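Local coordinates for protein phosphoribosylaminoimidazole-succinocarboxamide synthase (Pyrococcus horikoshii, PDB 4O86) that catalyses the ATP-dependent joining of L-aspartate to 5-amino-1-(5-phosphoribosyl)imidazole-4-carboxylate to give SAICAR in de novo purine biosynthesis, at residues P87-V92 with K175-K180; R93-G98 with G168-D173. All blocks are in the same frame, centred on the assembly; numbering follows the deposited sequence.

In the fold
Contact 1 is the antiparallel ladder between strands 84-93 and 169-180; contact 2, nested inside the chain loop that contact 1 closes, is the ladder's end at Arg93 and Asp173 and the turn into the following loop. Their centres lie about 18 Å apart, and they meet where Val92 O comes within 3.2 Å of Asp173 CB. Both touch a cytidine nucleotide, modelled as CMP and CDP in overlapping positions: contact 1 at its base and one side of its ribose, contact 2 at the ribose O3' and the alpha phosphate. Contact 1 also reaches the ATP side of the site, where the Glu177 side chain is about 3 Å from bound ADP and about 4 Å from a magnesium ion, nearest atoms in each case.

Contact 1 of 2, residues P87-V92 with K175-K180; sequences PLEVVV and KLEFGK. With C5P (cytidine-5'-monophosphate), chain D; CDP (cytidine-5'-diphosphate), chain C; PO4 (phosphate ion), chain G.
The side chains of Glu89 and Lys175 slant across one another, with Glu89 CB resting 3.7 Å from Lys175 CG. The lysine chain starts anti to its own backbone nitrogen, then bends at CB-CG (chi2 -91°) and again at the next bond, which carries its ammonium past the Glu89 carboxylate to Glu177. There NZ forms a salt bridge of 2.8 Å with Glu177 OE2, meeting it on the anti side and 27° out of the carboxylate plane. The same NZ donates to O3 of a phosphate ion, probably from the crystallisation liquor, at 3.2 Å and pairs with Asp190. Glu89 and Glu177 lie side by side, their carboxylate planes nearly parallel (9° apart), with Glu89 OE1 just 3.9 Å from Glu177 OE2. Such close acids are probably eased by Lys175 and by Lys122, which salt-bridges Glu89. Glu89 OE2 lies 2.8 Å from N4 of the cytidine monophosphate. A methionine in place of Lys175 would probably leave Glu177 OE2 without its main cationic mate and the two carboxylates poorly compensated. On the other face of the sheet, Val90 CG2 abuts the edge of the Phe178 ring at CE2 (3.9 Å), while helix 143-165 packs against both residues. Along the backbone, Val90 and Leu176 form a hydrogen-bonded antiparallel pair, Val90 N to Leu176 O at 2.8 Å and Leu176 N to Val90 O at 2.7 Å. Beyond them a water joins Leu88 O to Phe178 N. Glu177 OE1 binds the ADP ribose hydroxyl O2', so this antiparallel ladder forms part of the nucleotide-binding cleft of SAICAR synthetase.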
loop_
_atom_site.group_PDB
_atom_site.type_symbol
_atom_site.label_atom_id
_atom_site.label_comp_id
_atom_site.label_asym_id
_atom_site.label_seq_id
_atom_site.Cartn_x
_atom_site.Cartn_y
_atom_site.Cartn_z
ATOM N N PRO A 87 0.156 11.760 10.784
ATOM C CA PRO A 87 0.748 12.087 9.477
ATOM C C PRO A 87 0.198 11.161 8.387
ATOM O O PRO A 87 0.937 10.365 7.782
ATOM C CB PRO A 87 2.254 11.890 9.720
ATOM C CG PRO A 87 2.320 10.833 10.775
ATOM C CD PRO A 87 1.072 10.961 11.625
ATOM N N LEU A 88 -1.108 11.281 8.147
ATOM C CA LEU A 88 -1.825 10.412 7.225
ATOM C C LEU A 88 -2.773 11.190 6.337
ATOM O O LEU A 88 -3.335 12.216 6.729
ATOM C CB LEU A 88 -2.673 9.380 7.985
ATOM C CG LEU A 88 -2.031 8.259 8.812
ATOM C CD1 LEU A 88 -3.165 7.497 9.491
ATOM C CD2 LEU A 88 -1.192 7.330 7.951
ATOM N N GLU A 89 -2.958 10.674 5.133
ATOM C CA GLU A 89 -4.077 11.070 4.307
ATOM C C GLU A 89 -4.847 9.786 4.071
ATOM O O GLU A 89 -4.275 8.789 3.617
ATOM C CB GLU A 89 -3.584 11.716 3.018
ATOM C CG GLU A 89 -2.853 13.026 3.316
ATOM C CD GLU A 89 -2.588 13.879 2.099
ATOM O OE1 GLU A 89 -1.827 14.870 2.233
ATOM O OE2 GLU A 89 -3.131 13.574 1.011
ATOM N N VAL A 90 -6.127 9.803 4.445
ATOM C CA VAL A 90 -6.975 8.625 4.400
ATOM C C VAL A 90 -7.936 8.771 3.232
ATOM O O VAL A 90 -8.779 9.657 3.214
ATOM C CB VAL A 90 -7.738 8.434 5.726
ATOM C CG1 VAL A 90 -8.568 7.158 5.694
ATOM C CG2 VAL A 90 -6.752 8.405 6.895
ATOM N N VAL A 91 -7.775 7.918 2.237
ATOM C CA VAL A 91 -8.552 8.027 1.028
ATOM C C VAL A 91 -9.630 6.925 0.994
ATOM O O VAL A 91 -9.328 5.742 1.174
ATOM C CB VAL A 91 -7.644 7.977 -0.227
ATOM C CG1 VAL A 91 -8.492 7.935 -1.486
ATOM C CG2 VAL A 91 -6.702 9.186 -0.276
ATOM N N VAL A 92 -10.883 7.325 0.799
ATOM C CA VAL A 92 -11.967 6.370 0.618
ATOM C C VAL A 92 -12.445 6.424 -0.844
ATOM O O VAL A 92 -12.579 7.498 -1.399
ATOM C CB VAL A 92 -13.133 6.655 1.596
ATOM C CG1 VAL A 92 -14.168 5.555 1.523
ATOM C CG2 VAL A 92 -12.621 6.793 3.023
ATOM N N LYS A 175 -10.378 12.410 0.208
ATOM C CA LYS A 175 -9.301 12.298 1.184
ATOM C C LYS A 175 -9.691 12.968 2.514
ATOM O O LYS A 175 -10.215 14.080 2.535
ATOM C CB LYS A 175 -8.025 12.939 0.626
ATOM C CG LYS A 175 -6.788 12.827 1.523
ATOM C CD LYS A 175 -6.621 14.012 2.473
ATOM C CE LYS A 175 -6.272 15.307 1.723
ATOM N NZ LYS A 175 -6.258 16.515 2.614
ATOM N N LEU A 176 -9.396 12.288 3.618
ATOM C CA LEU A 176 -9.550 12.870 4.944
ATOM C C LEU A 176 -8.223 12.925 5.690
ATOM O O LEU A 176 -7.265 12.198 5.369
ATOM C CB LEU A 176 -10.543 12.058 5.792
ATOM C CG LEU A 176 -11.954 11.845 5.242
ATOM C CD1 LEU A 176 -12.709 10.884 6.152
ATOM C CD2 LEU A 176 -12.700 13.165 5.071
ATOM N N GLU A 177 -8.195 13.774 6.712
ATOM C CA GLU A 177 -7.098 13.808 7.660
ATOM C C GLU A 177 -7.645 13.824 9.087
ATOM O O GLU A 177 -8.781 14.264 9.333
ATOM C CB GLU A 177 -6.217 15.022 7.398
ATOM C CG GLU A 177 -5.472 14.928 6.078
ATOM C CD GLU A 177 -4.540 16.089 5.853
ATOM O OE1 GLU A 177 -3.990 16.598 6.848
ATOM O OE2 GLU A 177 -4.354 16.479 4.687
ATOM N N PHE A 178 -6.833 13.339 10.018
ATOM C CA PHE A 178 -7.250 13.154 11.400
ATOM C C PHE A 178 -6.155 13.571 12.357
ATOM O O PHE A 178 -4.962 13.524 12.027
ATOM C CB PHE A 178 -7.529 11.672 11.682
ATOM C CG PHE A 178 -8.683 11.109 10.926
ATOM C CD1 PHE A 178 -9.958 11.098 11.487
ATOM C CD2 PHE A 178 -8.503 10.584 9.644
ATOM C CE1 PHE A 178 -11.029 10.559 10.806
ATOM C CE2 PHE A 178 -9.579 10.048 8.947
ATOM C CZ PHE A 178 -10.835 10.043 9.526
ATOM N N GLY A 179 -6.580 13.926 13.566
ATOM C CA GLY A 179 -5.690 14.183 14.668
ATOM C C GLY A 179 -6.305 13.727 15.979
ATOM O O GLY A 179 -7.475 13.323 16.045
ATOM N N LYS A 180 -5.503 13.823 17.030
ATOM C CA LYS A 180 -5.868 13.395 18.368
ATOM C C LYS A 180 -6.156 14.648 19.205
ATOM O O LYS A 180 -5.405 15.609 19.123
ATOM C CB LYS A 180 -4.669 12.651 18.946
ATOM C CG LYS A 180 -4.965 11.305 19.573
ATOM C CD LYS A 180 -3.671 10.507 19.739
ATOM C CE LYS A 180 -3.910 9.253 20.565
ATOM N NZ LYS A 180 -2.834 8.230 20.410
HETATM O O3P C5P D . -4.932 10.886 -6.704
HETATM P P C5P D . -5.872 9.876 -6.100
HETATM O O1P C5P D . -6.887 9.290 -7.055
HETATM O O2P C5P D . -5.177 8.826 -5.266
HETATM O "O5'" C5P D . -6.759 10.761 -5.092
HETATM C "C5'" C5P D . -7.905 10.216 -4.439
HETATM C "C4'" C5P D . -8.730 11.337 -3.821
HETATM O "O4'" C5P D . -8.001 11.965 -2.766
HETATM C "C3'" C5P D . -9.033 12.426 -4.837
HETATM O "O3'" C5P D . -10.371 12.895 -4.633
HETATM C "C2'" C5P D . -8.079 13.549 -4.526
HETATM O "O2'" C5P D . -8.747 14.788 -4.792
HETATM C "C1'" C5P D . -7.790 13.356 -3.046
HETATM N N1 C5P D . -6.410 13.697 -2.667
HETATM C C2 C5P D . -6.146 14.878 -1.938
HETATM N N3 C5P D . -4.876 15.181 -1.574
HETATM C C4 C5P D . -3.856 14.357 -1.899
HETATM C C5 C5P D . -4.094 13.186 -2.613
HETATM C C6 C5P D . -5.401 12.872 -2.985
HETATM O O2 C5P D . -7.085 15.643 -1.631
HETATM N N4 C5P D . -2.593 14.670 -1.533
HETATM O O3B CDP C . -3.315 12.213 -7.960
HETATM P PB CDP C . -4.768 12.064 -7.600
HETATM O O1B CDP C . -5.332 13.306 -6.933
HETATM O O2B CDP C . -5.630 11.466 -8.679
HETATM O O3A CDP C . -4.741 10.955 -6.421
HETATM P PA CDP C . -5.932 9.915 -6.098
HETATM O O1A CDP C . -5.397 8.870 -5.149
HETATM O O2A CDP C . -6.574 9.426 -7.379
HETATM O "O5'" CDP C . -6.986 10.843 -5.315
HETATM C "C5'" CDP C . -7.909 10.284 -4.383
HETATM C "C4'" CDP C . -8.753 11.400 -3.782
HETATM O "O4'" CDP C . -8.025 12.058 -2.746
HETATM C "C3'" CDP C . -9.067 12.465 -4.820
HETATM O "O3'" CDP C . -10.400 12.944 -4.608
HETATM C "C2'" CDP C . -8.099 13.588 -4.555
HETATM O "O2'" CDP C . -8.755 14.826 -4.849
HETATM C "C1'" CDP C . -7.796 13.435 -3.072
HETATM N N1 CDP C . -6.407 13.766 -2.718
HETATM C C2 CDP C . -6.130 14.915 -1.944
HETATM O O2 CDP C . -7.065 15.659 -1.582
HETATM N N3 CDP C . -4.852 15.210 -1.601
HETATM C C4 CDP C . -3.836 14.408 -1.985
HETATM N N4 CDP C . -2.566 14.717 -1.638
HETATM C C5 CDP C . -4.085 13.268 -2.744
HETATM C C6 CDP C . -5.401 12.962 -3.098
HETATM P P PO4 G . -3.030 17.631 0.585
HETATM O O1 PO4 G . -2.151 16.455 0.253
HETATM O O2 PO4 G . -4.375 17.530 -0.100
HETATM O O3 PO4 G . -3.273 17.667 2.073
HETATM O O4 PO4 G . -2.317 18.893 0.131
HETATM O O HOH W 1 -4.306 12.325 9.214
#

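Contact 2 of 2, residues R93-G98 with G168-D173; sequences RNVVAG and GIILVD. With C5P (cytidine-5'-monophosphate), chain D; CDP (cytidine-5'-diphosphate), chain C.
Arg93 and Asp173 are brought alongside each other by their first torsions: Arg93 CG sits beside its backbone N at chi1 -31°, strained from the staggered position, and Asp173 CG lies between backbone N and carbonyl carbon at chi1 54°. A further bend at chi3 swings the guanidinium over, its plane 88° from that of the carboxylate, and Arg93 NH2 makes a 3.3 Å salt bridge to Asp173 OD2. A water accepts from Arg93 NE (2.8 Å) and donates to Asp173 OD2 (2.7 Å); Arg198 also salt-bridges OD2. Arg93 NH2 meets CDP O2A at the guanidinium edge, in plane, and NH1 donates to CDP O1A, both at 2.9 Å. Asp173 OD1 approaches the ribose, 2.7 Å from CDP O3'. Farther along, Val172 O accepts from both Asn94 N (2.8 Å) and Val95 N (3.1 Å), while the Asn94 side chain donates through ND2 to Leu171 O and to Asn157. Val172 CG1 wedges against Val95 CB and Ala97 CB. The doubled acceptor at the corner is consistent with a classic beta bulge, which leads the chain into the loop carrying Ser99; Arg93, Ser99, Arg198 and Arg214, from different elements, converge on the phosphate, probably the site of the substrate's ribose phosphate.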
loop_
_atom_site.group_PDB
_atom_site.type_symbol
_atom_site.label_atom_id
_atom_site.label_comp_id
_atom_site.label_asym_id
_atom_site.label_seq_id
_atom_site.Cartn_x
_atom_site.Cartn_y
_atom_site.Cartn_z
ATOM N N ARG A 93 -12.677 5.267 -1.466
ATOM C CA ARG A 93 -12.987 5.220 -2.895
ATOM C C ARG A 93 -14.217 4.350 -3.199
ATOM O O ARG A 93 -14.275 3.182 -2.788
ATOM C CB ARG A 93 -11.752 4.746 -3.694
ATOM C CG ARG A 93 -10.408 5.144 -3.060
ATOM C CD ARG A 93 -9.206 4.797 -3.929
ATOM N NE ARG A 93 -9.140 5.666 -5.089
ATOM C CZ ARG A 93 -8.128 6.467 -5.410
ATOM N NH1 ARG A 93 -7.009 6.520 -4.675
ATOM N NH2 ARG A 93 -8.244 7.218 -6.501
ATOM N N ASN A 94 -15.190 4.925 -3.915
ATOM C CA ASN A 94 -16.435 4.216 -4.309
ATOM C C ASN A 94 -16.456 3.804 -5.786
ATOM O O ASN A 94 -17.000 2.744 -6.156
ATOM C CB ASN A 94 -17.659 5.084 -3.999
ATOM C CG ASN A 94 -17.750 5.444 -2.525
ATOM O OD1 ASN A 94 -17.670 4.568 -1.656
ATOM N ND2 ASN A 94 -17.888 6.730 -2.232
ATOM N N VAL A 95 -15.878 4.674 -6.612
ATOM C CA VAL A 95 -15.828 4.522 -8.054
ATOM C C VAL A 95 -14.363 4.673 -8.443
ATOM O O VAL A 95 -13.661 5.522 -7.877
ATOM C CB VAL A 95 -16.681 5.612 -8.743
ATOM C CG1 VAL A 95 -16.478 5.609 -10.249
ATOM C CG2 VAL A 95 -18.152 5.425 -8.394
ATOM N N VAL A 96 -13.902 3.838 -9.375
ATOM C CA VAL A 96 -12.519 3.877 -9.867
ATOM C C VAL A 96 -12.223 5.185 -10.621
ATOM O O VAL A 96 -12.915 5.535 -11.587
ATOM C CB VAL A 96 -12.209 2.676 -10.792
ATOM C CG1 VAL A 96 -10.796 2.785 -11.356
ATOM C CG2 VAL A 96 -12.410 1.343 -10.062
ATOM N N ALA A 97 -11.189 5.892 -10.163
ATOM C CA ALA A 97 -10.699 7.116 -10.800
ATOM C C ALA A 97 -9.264 7.363 -10.318
ATOM O O ALA A 97 -8.800 6.689 -9.395
ATOM C CB ALA A 97 -11.595 8.294 -10.424
ATOM N N GLY A 98 -8.573 8.328 -10.931
ATOM C CA GLY A 98 -7.217 8.721 -10.492
ATOM C C GLY A 98 -6.208 7.590 -10.347
ATOM O O GLY A 98 -6.137 6.690 -11.194
ATOM N N GLY A 168 -28.190 14.319 -6.843
ATOM C CA GLY A 168 -27.693 14.029 -8.185
ATOM C C GLY A 168 -26.175 14.100 -8.289
ATOM O O GLY A 168 -25.634 14.384 -9.365
ATOM N N ILE A 169 -25.492 13.842 -7.174
ATOM C CA ILE A 169 -24.023 13.869 -7.139
ATOM C C ILE A 169 -23.456 12.545 -6.628
ATOM O O ILE A 169 -23.831 12.065 -5.559
ATOM C CB ILE A 169 -23.480 15.035 -6.279
ATOM C CG1 ILE A 169 -23.935 16.379 -6.846
ATOM C CG2 ILE A 169 -21.954 14.992 -6.192
ATOM C CD1 ILE A 169 -23.902 17.506 -5.829
ATOM N N ILE A 170 -22.553 11.968 -7.408
ATOM C CA ILE A 170 -21.846 10.761 -7.021
ATOM C C ILE A 170 -20.530 11.127 -6.340
ATOM O O ILE A 170 -19.709 11.866 -6.892
ATOM C CB ILE A 170 -21.560 9.859 -8.235
ATOM C CG1 ILE A 170 -22.869 9.539 -8.973
ATOM C CG2 ILE A 170 -20.853 8.576 -7.793
ATOM C CD1 ILE A 170 -22.658 8.935 -10.345
ATOM N N LEU A 171 -20.347 10.611 -5.133
ATOM C CA LEU A 171 -19.079 10.738 -4.435
ATOM C C LEU A 171 -18.147 9.629 -4.917
ATOM O O LEU A 171 -18.271 8.469 -4.532
ATOM C CB LEU A 171 -19.296 10.706 -2.925
ATOM C CG LEU A 171 -18.080 10.810 -1.993
ATOM C CD1 LEU A 171 -17.346 12.138 -2.129
ATOM C CD2 LEU A 171 -18.571 10.605 -0.568
ATOM N N VAL A 172 -17.210 10.009 -5.780
ATOM C CA VAL A 172 -16.333 9.050 -6.444
ATOM C C VAL A 172 -15.240 8.548 -5.473
ATOM O O VAL A 172 -15.080 7.336 -5.265
ATOM C CB VAL A 172 -15.785 9.672 -7.750
ATOM C CG1 VAL A 172 -14.595 8.898 -8.305
ATOM C CG2 VAL A 172 -16.913 9.759 -8.770
ATOM N N ASP A 173 -14.526 9.485 -4.858
ATOM C CA ASP A 173 -13.547 9.176 -3.807
ATOM C C ASP A 173 -13.280 10.472 -3.076
ATOM O O ASP A 173 -13.818 11.509 -3.474
ATOM C CB ASP A 173 -12.243 8.611 -4.386
ATOM C CG ASP A 173 -11.627 9.516 -5.463
ATOM O OD1 ASP A 173 -11.734 10.746 -5.363
ATOM O OD2 ASP A 173 -11.028 8.985 -6.411
HETATM O O3P C5P D . -4.932 10.886 -6.704
HETATM P P C5P D . -5.872 9.876 -6.100
HETATM O O1P C5P D . -6.887 9.290 -7.055
HETATM O O2P C5P D . -5.177 8.826 -5.266
HETATM O "O5'" C5P D . -6.759 10.761 -5.092
HETATM C "C5'" C5P D . -7.905 10.216 -4.439
HETATM C "C4'" C5P D . -8.730 11.337 -3.821
HETATM O "O4'" C5P D . -8.001 11.965 -2.766
HETATM C "C3'" C5P D . -9.033 12.426 -4.837
HETATM O "O3'" C5P D . -10.371 12.895 -4.633
HETATM C "C2'" C5P D . -8.079 13.549 -4.526
HETATM O "O2'" C5P D . -8.747 14.788 -4.792
HETATM C "C1'" C5P D . -7.790 13.356 -3.046
HETATM N N1 C5P D . -6.410 13.697 -2.667
HETATM C C2 C5P D . -6.146 14.878 -1.938
HETATM N N3 C5P D . -4.876 15.181 -1.574
HETATM C C4 C5P D . -3.856 14.357 -1.899
HETATM C C5 C5P D . -4.094 13.186 -2.613
HETATM C C6 C5P D . -5.401 12.872 -2.985
HETATM O O2 C5P D . -7.085 15.643 -1.631
HETATM N N4 C5P D . -2.593 14.670 -1.533
HETATM O O3B CDP C . -3.315 12.213 -7.960
HETATM P PB CDP C . -4.768 12.064 -7.600
HETATM O O1B CDP C . -5.332 13.306 -6.933
HETATM O O2B CDP C . -5.630 11.466 -8.679
HETATM O O3A CDP C . -4.741 10.955 -6.421
HETATM P PA CDP C . -5.932 9.915 -6.098
HETATM O O1A CDP C . -5.397 8.870 -5.149
HETATM O O2A CDP C . -6.574 9.426 -7.379
HETATM O "O5'" CDP C . -6.986 10.843 -5.315
HETATM C "C5'" CDP C . -7.909 10.284 -4.383
HETATM C "C4'" CDP C . -8.753 11.400 -3.782
HETATM O "O4'" CDP C . -8.025 12.058 -2.746
HETATM C "C3'" CDP C . -9.067 12.465 -4.820
HETATM O "O3'" CDP C . -10.400 12.944 -4.608
HETATM C "C2'" CDP C . -8.099 13.588 -4.555
HETATM O "O2'" CDP C . -8.755 14.826 -4.849
HETATM C "C1'" CDP C . -7.796 13.435 -3.072
HETATM N N1 CDP C . -6.407 13.766 -2.718
HETATM C C2 CDP C . -6.130 14.915 -1.944
HETATM O O2 CDP C . -7.065 15.659 -1.582
HETATM N N3 CDP C . -4.852 15.210 -1.601
HETATM C C4 CDP C . -3.836 14.408 -1.985
HETATM N N4 CDP C . -2.566 14.717 -1.638
HETATM C C5 CDP C . -4.085 13.268 -2.744
HETATM C C6 CDP C . -5.401 12.962 -3.098
HETATM O O HOH W 2 -11.168 6.309 -6.911
#